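Local atomic coordinates of DUF5610 domain-containing protein (Chromobacterium violaceum, PDB entry 3SJR), a protein that is of unknown function, belongs to the DUF5610 family and has a mainly helical fold. Residues Glu79-Glu87 and Leu167-Ala175. Sequence-based numbering, arbitrary orientation.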
loop_
_atom_site.group_PDB
_atom_site.type_symbol
_atom_site.label_atom_id
_atom_site.label_comp_id
_atom_site.label_asym_id
_atom_site.label_seq_id
_atom_site.Cartn_x
_atom_site.Cartn_y
_atom_site.Cartn_z
ATOM N N GLU A 79 16.031 1.383 -0.049
ATOM C CA GLU A 79 16.633 1.408 -1.387
ATOM C C GLU A 79 16.175 0.173 -2.189
ATOM O O GLU A 79 16.327 -0.964 -1.717
ATOM C CB GLU A 79 18.168 1.468 -1.296
ATOM C CG GLU A 79 18.741 2.041 0.020
ATOM C CD GLU A 79 18.420 3.521 0.244
ATOM O OE1 GLU A 79 17.306 3.972 -0.113
ATOM O OE2 GLU A 79 19.286 4.239 0.796
ATOM N N PRO A 80 15.591 0.388 -3.388
ATOM C CA PRO A 80 15.017 -0.731 -4.167
ATOM C C PRO A 80 16.018 -1.872 -4.391
ATOM O O PRO A 80 17.088 -1.658 -4.974
ATOM C CB PRO A 80 14.632 -0.083 -5.508
ATOM C CG PRO A 80 14.486 1.372 -5.201
ATOM C CD PRO A 80 15.461 1.681 -4.087
ATOM N N VAL A 81 15.677 -3.071 -3.920
ATOM C CA VAL A 81 16.580 -4.227 -4.029
ATOM C C VAL A 81 16.481 -4.876 -5.417
ATOM O O VAL A 81 15.385 -5.230 -5.868
ATOM C CB VAL A 81 16.329 -5.275 -2.916
ATOM C CG1 VAL A 81 17.584 -6.089 -2.682
ATOM C CG2 VAL A 81 15.892 -4.596 -1.614
ATOM N N ARG A 82 17.632 -5.017 -6.083
ATOM C CA ARG A 82 17.689 -5.474 -7.474
ATOM C C ARG A 82 18.795 -6.469 -7.771
ATOM O O ARG A 82 19.861 -6.420 -7.171
ATOM C CB ARG A 82 17.862 -4.281 -8.413
ATOM C CG ARG A 82 16.632 -3.395 -8.551
ATOM C CD ARG A 82 15.471 -4.126 -9.201
ATOM N NE ARG A 82 15.694 -4.318 -10.629
ATOM C CZ ARG A 82 15.347 -3.435 -11.558
ATOM N NH1 ARG A 82 14.761 -2.299 -11.208
ATOM N NH2 ARG A 82 15.590 -3.682 -12.839
ATOM N N LEU A 83 18.530 -7.364 -8.721
ATOM C CA LEU A 83 19.580 -8.164 -9.349
ATOM C C LEU A 83 20.582 -7.223 -9.992
ATOM O O LEU A 83 20.200 -6.414 -10.842
ATOM C CB LEU A 83 19.005 -9.088 -10.424
ATOM C CG LEU A 83 18.495 -10.488 -10.069
ATOM C CD1 LEU A 83 18.098 -11.224 -11.338
ATOM C CD2 LEU A 83 19.536 -11.291 -9.326
ATOM N N PRO A 84 21.862 -7.319 -9.591
ATOM C CA PRO A 84 22.939 -6.465 -10.114
ATOM C C PRO A 84 22.943 -6.376 -11.639
ATOM O O PRO A 84 23.271 -5.325 -12.189
ATOM C CB PRO A 84 24.206 -7.164 -9.630
ATOM C CG PRO A 84 23.790 -7.857 -8.381
ATOM C CD PRO A 84 22.366 -8.291 -8.603
ATOM N N GLU A 85 22.560 -7.464 -12.309
ATOM C CA GLU A 85 22.493 -7.491 -13.767
ATOM C C GLU A 85 21.087 -7.674 -14.324
ATOM O O GLU A 85 20.886 -8.396 -15.295
ATOM C CB GLU A 85 23.392 -8.588 -14.310
ATOM C CG GLU A 85 24.805 -8.150 -14.547
ATOM C CD GLU A 85 25.718 -9.321 -14.780
ATOM O OE1 GLU A 85 25.277 -10.291 -15.435
ATOM O OE2 GLU A 85 26.871 -9.276 -14.301
ATOM N N SER A 86 20.116 -7.011 -13.718
ATOM C CA SER A 86 18.757 -7.047 -14.219
ATOM C C SER A 86 18.723 -6.538 -15.654
ATOM O O SER A 86 19.298 -5.505 -15.970
ATOM C CB SER A 86 17.865 -6.183 -13.334
ATOM O OG SER A 86 16.523 -6.616 -13.401
ATOM N N GLU A 87 18.058 -7.279 -16.526
ATOM C CA GLU A 87 17.853 -6.835 -17.904
ATOM C C GLU A 87 16.593 -5.972 -18.002
ATOM O O GLU A 87 16.325 -5.363 -19.044
ATOM C CB GLU A 87 17.757 -8.046 -18.845
ATOM N N LEU A 167 9.800 -8.864 -11.713
ATOM C CA LEU A 167 10.750 -8.158 -10.863
ATOM C C LEU A 167 10.854 -8.784 -9.481
ATOM O O LEU A 167 11.956 -8.905 -8.926
ATOM C CB LEU A 167 10.404 -6.677 -10.766
ATOM C CG LEU A 167 10.905 -5.848 -11.952
ATOM C CD1 LEU A 167 10.124 -4.562 -12.112
ATOM C CD2 LEU A 167 12.381 -5.563 -11.842
ATOM N N PHE A 168 9.711 -9.204 -8.942
ATOM C CA PHE A 168 9.707 -9.922 -7.680
ATOM C C PHE A 168 10.379 -11.280 -7.778
ATOM O O PHE A 168 11.104 -11.672 -6.870
ATOM C CB PHE A 168 8.303 -10.068 -7.099
ATOM C CG PHE A 168 8.304 -10.259 -5.603
ATOM C CD1 PHE A 168 8.652 -9.206 -4.753
ATOM C CD2 PHE A 168 8.001 -11.500 -5.040
ATOM C CE1 PHE A 168 8.683 -9.376 -3.369
ATOM C CE2 PHE A 168 8.021 -11.685 -3.656
ATOM C CZ PHE A 168 8.365 -10.617 -2.816
ATOM N N GLU A 169 10.153 -11.985 -8.881
ATOM C CA GLU A 169 10.800 -13.267 -9.094
ATOM C C GLU A 169 12.283 -13.059 -8.986
ATOM O O GLU A 169 12.982 -13.850 -8.372
ATOM C CB GLU A 169 10.450 -13.848 -10.465
ATOM C CG GLU A 169 9.067 -14.497 -10.562
ATOM C CD GLU A 169 8.654 -14.783 -12.017
ATOM O OE1 GLU A 169 9.215 -15.733 -12.619
ATOM O OE2 GLU A 169 7.766 -14.066 -12.564
ATOM N N GLU A 170 12.753 -11.965 -9.564
ATOM C CA GLU A 170 14.176 -11.664 -9.577
ATOM C C GLU A 170 14.680 -11.327 -8.187
ATOM O O GLU A 170 15.730 -11.781 -7.762
ATOM C CB GLU A 170 14.467 -10.509 -10.532
ATOM C CG GLU A 170 14.495 -10.886 -12.008
ATOM C CD GLU A 170 15.254 -9.874 -12.854
ATOM O OE1 GLU A 170 15.607 -8.790 -12.335
ATOM O OE2 GLU A 170 15.508 -10.163 -14.041
ATOM N N ARG A 171 13.908 -10.523 -7.481
ATOM C CA ARG A 171 14.254 -10.146 -6.137
ATOM C C ARG A 171 14.464 -11.382 -5.274
ATOM O O ARG A 171 15.416 -11.437 -4.492
ATOM C CB ARG A 171 13.149 -9.271 -5.554
ATOM C CG ARG A 171 13.103 -9.230 -4.048
ATOM C CD ARG A 171 14.222 -8.395 -3.540
ATOM N NE ARG A 171 14.278 -8.389 -2.087
ATOM C CZ ARG A 171 15.117 -9.122 -1.367
ATOM N NH1 ARG A 171 15.981 -9.951 -1.951
ATOM N NH2 ARG A 171 15.087 -9.022 -0.053
ATOM N N LEU A 172 13.584 -12.373 -5.431
ATOM C CA LEU A 172 13.618 -13.582 -4.597
ATOM C C LEU A 172 14.842 -14.424 -4.823
ATOM O O LEU A 172 15.150 -15.288 -4.014
ATOM C CB LEU A 172 12.388 -14.447 -4.816
ATOM C CG LEU A 172 11.070 -13.849 -4.330
ATOM C CD1 LEU A 172 9.929 -14.700 -4.828
ATOM C CD2 LEU A 172 11.035 -13.708 -2.817
ATOM N N GLN A 173 15.540 -14.171 -5.922
ATOM C CA GLN A 173 16.748 -14.900 -6.230
ATOM C C GLN A 173 17.954 -14.354 -5.486
ATOM O O GLN A 173 18.999 -15.006 -5.444
ATOM C CB GLN A 173 17.012 -14.854 -7.721
ATOM C CG GLN A 173 15.951 -15.540 -8.534
ATOM C CD GLN A 173 16.102 -15.288 -10.023
ATOM O OE1 GLN A 173 17.138 -14.797 -10.496
ATOM N NE2 GLN A 173 15.057 -15.626 -10.776
ATOM N N ILE A 174 17.820 -13.161 -4.905
ATOM C CA ILE A 174 18.948 -12.526 -4.215
ATOM C C ILE A 174 19.329 -13.261 -2.926
ATOM O O ILE A 174 18.634 -13.165 -1.906
ATOM C CB ILE A 174 18.712 -11.021 -3.918
ATOM C CG1 ILE A 174 18.295 -10.261 -5.186
ATOM C CG2 ILE A 174 19.965 -10.398 -3.264
ATOM C CD1 ILE A 174 19.403 -10.051 -6.185
ATOM N N ALA A 175 20.442 -13.993 -3.004
ATOM C CA ALA A 175 21.023 -14.709 -1.869
ATOM C C ALA A 175 22.169 -13.900 -1.272
ATOM O O ALA A 175 22.987 -13.333 -2.001
ATOM C CB ALA A 175 21.522 -16.088 -2.308
#
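Ser86 and Glu170 make the polar link between the loop 79-87, which leads toward helix 92-110, and the C-terminal end of helix 151-171. Ser86 OG donates to Glu170 OE1 at 2.6 Å, and OE1 receives the bond on its syn lone pair, the side of OE2. The same hydroxyl accepts a nearly straight bond from Arg82 NH2 (3.1 Å, 164°), lying in the guanidinium plane, so it relays between arginine and glutamate, whose charged atoms do not touch. A type I turn from Leu83 to Ser86, closed by Ser86 N to Leu83 O, brings the serine back to the helix.

Van der Waals contacts flank this relay. Leu167 CD2 sits over the centre of one face of the Arg82 guanidinium, 3.6 Å above its plane; bends at chi2 (-65°) and chi3 (-73°) bring that group back toward the helix. Leu83 splits its methyls: CD1 meets Glu170 CD at 3.5 Å, crossing that side chain roughly at a right angle, while CD2 packs against Ile174 CD1. A second type I turn, Arg171 to Ile174, points this isoleucine at the loop. Val81 CB lies 3.8 Å from Arg171 CD, and its CG1 is over the rim of that guanidinium, whose NE forms a salt bridge with Glu102 of helix 92-110.

With one direct hydrogen bond and several van der Waals contacts, mostly aliphatic groups on charged side chains, the loop is fastened to the helix at the protein surface; the nearby arginine probably favours an ionised Glu170.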